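Local coordinates for protein MdcA (Pseudomonas aeruginosa, PDB 5VIT) that serves as the alpha subunit of malonate decarboxylase and probably transfers the acyl carrier protein from acetyl-ACP to malonate, giving malonyl-ACP and acetate, at residues 510-514 with 515-519; 71-75 with 76-80. All coordinates share one frame; numbering follows the deposited sequence.

Interaction 1 (510-514 with 515-519); sequences LIALP and EDLGI
Pro-514, which opens a short 3-10 turn just after strand 511-512, meets Ile-519 where the chain leaves that turn. Its carbonyl oxygen is gripped by two backbone donors: Leu-517 N at 2.8 Å from Pro-514 O and Ile-519 N at 2.9 Å from the same atom, arriving from opposite faces of the carbonyl plane. The second bond spans five residues and closes a pi-turn. Gly-518, with its positive phi of 76°, swings the backbone round so that the amide of Ile-519 can point back. Beside this, Pro-514 CB lies 3.9 Å from Ile-519 CG2, the branch that runs anti to its own backbone N.

One residue earlier, Leu-513 O takes Asp-516 N at 2.8 Å, the first bond of the turn, though a bent one (131° at the hydrogen). Asp-516 OD1 appears to accept Leu-513 N in return, but its exact position is doubtful. Glu-515 lies alongside the proline ring and points the same way. A chi1 of 30°, away from a staggered value, and a bend at chi2 fold its chain back over the preceding residues: Glu-515 OE1 comes to 3.1 Å from Leu-513 CB and, farther along, to 3.3 Å from Pro-514 CG. The carboxylate thus rests against aliphatic carbon, with a long, weak ion pair to Arg-521. Leu-517 CD2 reaches Ala-512 CB at 3.8 Å.

Asp-516 OD2 ties the turn to Arg-506 of helix 502-507 by a salt bridge. Pro-514, Leu-517 and Ile-519 pack on Met-243 of helix 235-250, and Ala-512 pairs through its backbone with Ile-468, so the turn continues directly from an outermost strand of the mixed sheet.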
loop_
_atom_site.group_PDB
_atom_site.type_symbol
_atom_site.label_atom_id
_atom_site.label_comp_id
_atom_site.label_asym_id
_atom_site.label_seq_id
_atom_site.Cartn_x
_atom_site.Cartn_y
_atom_site.Cartn_z
ATOM N N LEU A 510 5.266 1.571 -4.812
ATOM C CA LEU A 510 5.989 2.412 -3.841
ATOM C C LEU A 510 5.389 2.250 -2.451
ATOM O O LEU A 510 6.100 2.233 -1.430
ATOM C CB LEU A 510 5.953 3.888 -4.264
ATOM C CG LEU A 510 6.566 4.224 -5.635
ATOM C CD1 LEU A 510 6.597 5.751 -5.908
ATOM C CD2 LEU A 510 7.972 3.614 -5.756
ATOM N N ILE A 511 4.064 2.139 -2.414
ATOM C CA ILE A 511 3.368 1.829 -1.181
ATOM C C ILE A 511 2.394 0.695 -1.437
ATOM O O ILE A 511 1.997 0.441 -2.576
ATOM C CB ILE A 511 2.604 3.041 -0.617
ATOM C CG1 ILE A 511 1.300 3.270 -1.387
ATOM C CG2 ILE A 511 3.481 4.307 -0.647
ATOM C CD1 ILE A 511 0.558 4.545 -0.991
ATOM N N ALA A 512 2.043 -0.005 -0.371
ATOM C CA ALA A 512 0.968 -0.985 -0.415
ATOM C C ALA A 512 -0.025 -0.648 0.682
ATOM O O ALA A 512 0.354 -0.494 1.843
ATOM C CB ALA A 512 1.511 -2.399 -0.234
ATOM N N LEU A 513 -1.293 -0.517 0.327
ATOM C CA LEU A 513 -2.332 -0.419 1.349
ATOM C C LEU A 513 -2.706 -1.848 1.677
ATOM O O LEU A 513 -2.370 -2.745 0.902
ATOM C CB LEU A 513 -3.541 0.376 0.853
ATOM C CG LEU A 513 -3.330 1.818 0.410
ATOM C CD1 LEU A 513 -4.678 2.510 0.214
ATOM C CD2 LEU A 513 -2.460 2.563 1.396
ATOM N N PRO A 514 -3.384 -2.078 2.820
ATOM C CA PRO A 514 -3.808 -3.453 3.145
ATOM C C PRO A 514 -4.520 -4.150 1.983
ATOM O O PRO A 514 -4.237 -5.320 1.737
ATOM C CB PRO A 514 -4.758 -3.276 4.339
ATOM C CG PRO A 514 -4.907 -1.778 4.543
ATOM C CD PRO A 514 -3.747 -1.116 3.875
ATOM N N GLU A 515 -5.365 -3.433 1.241
ATOM C CA GLU A 515 -6.142 -4.079 0.185
ATOM C C GLU A 515 -5.263 -4.399 -1.025
ATOM O O GLU A 515 -5.645 -5.227 -1.856
ATOM C CB GLU A 515 -7.377 -3.234 -0.232
ATOM C CG GLU A 515 -7.253 -1.727 -0.099
ATOM C CD GLU A 515 -7.288 -1.219 1.352
ATOM O OE1 GLU A 515 -6.296 -0.598 1.766
ATOM O OE2 GLU A 515 -8.292 -1.409 2.075
ATOM N N ASP A 516 -4.079 -3.785 -1.117
ATOM C CA ASP A 516 -3.092 -4.236 -2.103
ATOM C C ASP A 516 -2.491 -5.583 -1.734
ATOM O O ASP A 516 -1.831 -6.224 -2.556
ATOM C CB ASP A 516 -1.960 -3.235 -2.255
ATOM C CG ASP A 516 -2.414 -1.947 -2.875
ATOM O OD1 ASP A 516 -2.121 -0.877 -2.296
ATOM O OD2 ASP A 516 -3.069 -2.009 -3.932
ATOM N N LEU A 517 -2.702 -5.992 -0.490
ATOM C CA LEU A 517 -2.034 -7.151 0.046
ATOM C C LEU A 517 -3.037 -8.270 0.236
ATOM O O LEU A 517 -2.713 -9.317 0.796
ATOM C CB LEU A 517 -1.353 -6.807 1.385
ATOM C CG LEU A 517 -0.305 -5.687 1.402
ATOM C CD1 LEU A 517 0.126 -5.345 2.838
ATOM C CD2 LEU A 517 0.911 -6.096 0.571
ATOM N N GLY A 518 -4.266 -8.021 -0.202
ATOM C CA GLY A 518 -5.358 -8.958 -0.013
ATOM C C GLY A 518 -5.898 -8.959 1.405
ATOM O O GLY A 518 -6.477 -9.942 1.875
ATOM N N ILE A 519 -5.695 -7.848 2.103
ATOM C CA ILE A 519 -6.117 -7.741 3.493
ATOM C C ILE A 519 -7.283 -6.770 3.621
ATOM O O ILE A 519 -7.196 -5.635 3.151
ATOM C CB ILE A 519 -4.961 -7.250 4.399
ATOM C CG1 ILE A 519 -3.872 -8.323 4.536
ATOM C CG2 ILE A 519 -5.492 -6.843 5.751
ATOM C CD1 ILE A 519 -2.614 -7.820 5.283
#

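Interaction 2 (71-75 with 76-80)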
loop_
_atom_site.group_PDB
_atom_site.type_symbol
_atom_site.label_atom_id
_atom_site.label_comp_id
_atom_site.label_asym_id
_atom_site.label_seq_id
_atom_site.Cartn_x
_atom_site.Cartn_y
_atom_site.Cartn_z
ATOM N N ALA A 71 25.948 2.184 46.395
ATOM C CA ALA A 71 25.252 3.425 46.723
ATOM C C ALA A 71 25.374 3.787 48.214
ATOM O O ALA A 71 25.034 4.899 48.612
ATOM C CB ALA A 71 23.788 3.327 46.320
ATOM N N ARG A 72 25.859 2.850 49.023
ATOM C CA ARG A 72 26.027 3.062 50.461
ATOM C C ARG A 72 27.472 3.404 50.791
ATOM O O ARG A 72 27.911 3.282 51.933
ATOM C CB ARG A 72 25.607 1.815 51.246
ATOM C CG ARG A 72 24.176 1.378 51.021
ATOM C CD ARG A 72 23.859 0.092 51.785
ATOM N NE ARG A 72 23.495 0.350 53.179
ATOM C CZ ARG A 72 24.319 0.212 54.217
ATOM N NH1 ARG A 72 25.565 -0.200 54.033
ATOM N NH2 ARG A 72 23.890 0.478 55.444
ATOM N N VAL A 73 28.215 3.815 49.773
ATOM C CA VAL A 73 29.637 4.083 49.915
ATOM C C VAL A 73 29.859 5.543 50.325
ATOM O O VAL A 73 29.050 6.415 49.992
ATOM C CB VAL A 73 30.383 3.732 48.589
ATOM C CG1 VAL A 73 31.661 4.504 48.437
ATOM C CG2 VAL A 73 30.651 2.232 48.510
ATOM N N ASP A 74 30.935 5.791 51.073
ATOM C CA ASP A 74 31.314 7.141 51.480
ATOM C C ASP A 74 31.795 7.961 50.283
ATOM O O ASP A 74 32.884 7.717 49.763
ATOM C CB ASP A 74 32.402 7.072 52.566
ATOM C CG ASP A 74 32.838 8.450 53.066
ATOM O OD1 ASP A 74 32.064 9.422 52.938
ATOM O OD2 ASP A 74 33.961 8.555 53.608
ATOM N N PRO A 75 30.994 8.958 49.856
ATOM C CA PRO A 75 31.324 9.771 48.677
ATOM C C PRO A 75 32.622 10.549 48.842
ATOM O O PRO A 75 33.110 11.130 47.874
ATOM C CB PRO A 75 30.131 10.735 48.552
ATOM C CG PRO A 75 29.035 10.104 49.337
ATOM C CD PRO A 75 29.721 9.379 50.467
ATOM N N GLY A 76 33.169 10.571 50.053
ATOM C CA GLY A 76 34.430 11.245 50.285
ATOM C C GLY A 76 35.571 10.297 49.989
ATOM O O GLY A 76 36.730 10.700 49.959
ATOM N N LYS A 77 35.232 9.027 49.783
ATOM C CA LYS A 77 36.213 7.999 49.455
ATOM C C LYS A 77 36.067 7.574 47.999
ATOM O O LYS A 77 37.059 7.368 47.293
ATOM C CB LYS A 77 36.062 6.784 50.373
ATOM C CG LYS A 77 36.343 7.063 51.838
ATOM C CD LYS A 77 36.427 5.766 52.631
ATOM C CE LYS A 77 37.023 5.998 54.010
ATOM N NZ LYS A 77 37.328 4.720 54.701
ATOM N N LEU A 78 34.822 7.439 47.552
ATOM C CA LEU A 78 34.561 7.140 46.155
ATOM C C LEU A 78 33.703 8.230 45.555
ATOM O O LEU A 78 32.567 8.449 45.956
ATOM C CB LEU A 78 33.895 5.777 45.991
ATOM C CG LEU A 78 34.779 4.577 46.322
ATOM C CD1 LEU A 78 34.039 3.277 46.045
ATOM C CD2 LEU A 78 36.072 4.640 45.527
ATOM N N HIS A 79 34.278 8.925 44.590
ATOM C CA HIS A 79 33.604 10.011 43.903
ATOM C C HIS A 79 34.156 10.037 42.491
ATOM O O HIS A 79 35.188 9.411 42.211
ATOM C CB HIS A 79 33.846 11.339 44.614
ATOM C CG HIS A 79 35.291 11.589 44.903
ATOM N ND1 HIS A 79 36.145 12.148 43.979
ATOM C CD2 HIS A 79 36.043 11.300 45.989
ATOM C CE1 HIS A 79 37.361 12.220 44.496
ATOM N NE2 HIS A 79 37.326 11.706 45.712
ATOM N N ASP A 80 33.459 10.728 41.599
ATOM C CA ASP A 80 33.961 10.912 40.244
ATOM C C ASP A 80 34.144 9.585 39.494
ATOM O O ASP A 80 34.995 9.459 38.616
ATOM C CB ASP A 80 35.279 11.697 40.290
ATOM C CG ASP A 80 35.083 13.124 40.774
ATOM O OD1 ASP A 80 35.303 13.409 41.977
ATOM O OD2 ASP A 80 34.676 13.957 39.937
#
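Asp-74 and Lys-77 close a type I beta-turn, with Pro-75 and Gly-76 at its corners, in the loop that leads from helix 64-70 to strand 81-85. Asp-74 O receives Lys-77 N at 2.7 Å, from above the carbonyl plane, and also Leu-78 N at 3.0 Å, in that plane and nearly straight (166° at the hydrogen). The second bond widens the beta-turn by one residue, and the two donors together fix the direction of this peptide. The Asp-74 side chain adds an Asx turn: with CG anti to the backbone N (chi1 -179°), OD1 bends over the corner toward Gly-76 N, although at 3.3 Å the Asp-74 OD1 to Gly-76 N bond is weak.

The tightly packed part is apolar. Val-73 CG1 packs against the base of the Leu-78 side chain, 3.5 Å from Leu-78 CB and almost as near its CD1. Both residues are buried: Val-73 rests on Glu-44 of helix 39-46, and Leu-78 on Ile-47 and Pro-49 beyond that helix. Glu-44 also accepts the Asp-74 amide, anchoring the start of the turn.

The solvent side is looser. Asp-74 OD2 leans on the aliphatic stem of Lys-77, 3.3 Å from Lys-77 CG, the two side chains crossing at about a right angle. The lysine then runs on extended, and Lys-77 NZ ends 5.2 Å from Asp-74 OD2, too far for a salt bridge, though the opposite charges may still attract weakly.

Where the loop turns into strand 81-85, Pro-75 O sits at the edge of the His-79 ring, near its plane. Asp-80 OD2 forms a salt bridge with Arg-103, while Asp-80 OD1 accepts His-79 ND1 at a short 2.5 Å through the lone pair anti to the other oxygen.

How the interactions relate
The two contacts lie on opposite sides of the chain's centre, their centres 59 Å apart and their nearest atoms about 50 Å apart. Interaction 2 comes first along the chain, in the loop feeding strand 81-85 of the parallel sheet. Interaction 1 comes over 400 residues later, just after strand 511-512 of the mixed sheet. They share no helix or strand. Each is a compact turn joined to a strand: 71-80 leads into an interior strand of its sheet, whereas 510-519 leaves an outermost one. Both sit about 30 Å from the chain's centre, as separate local turns rather than parts of one common site.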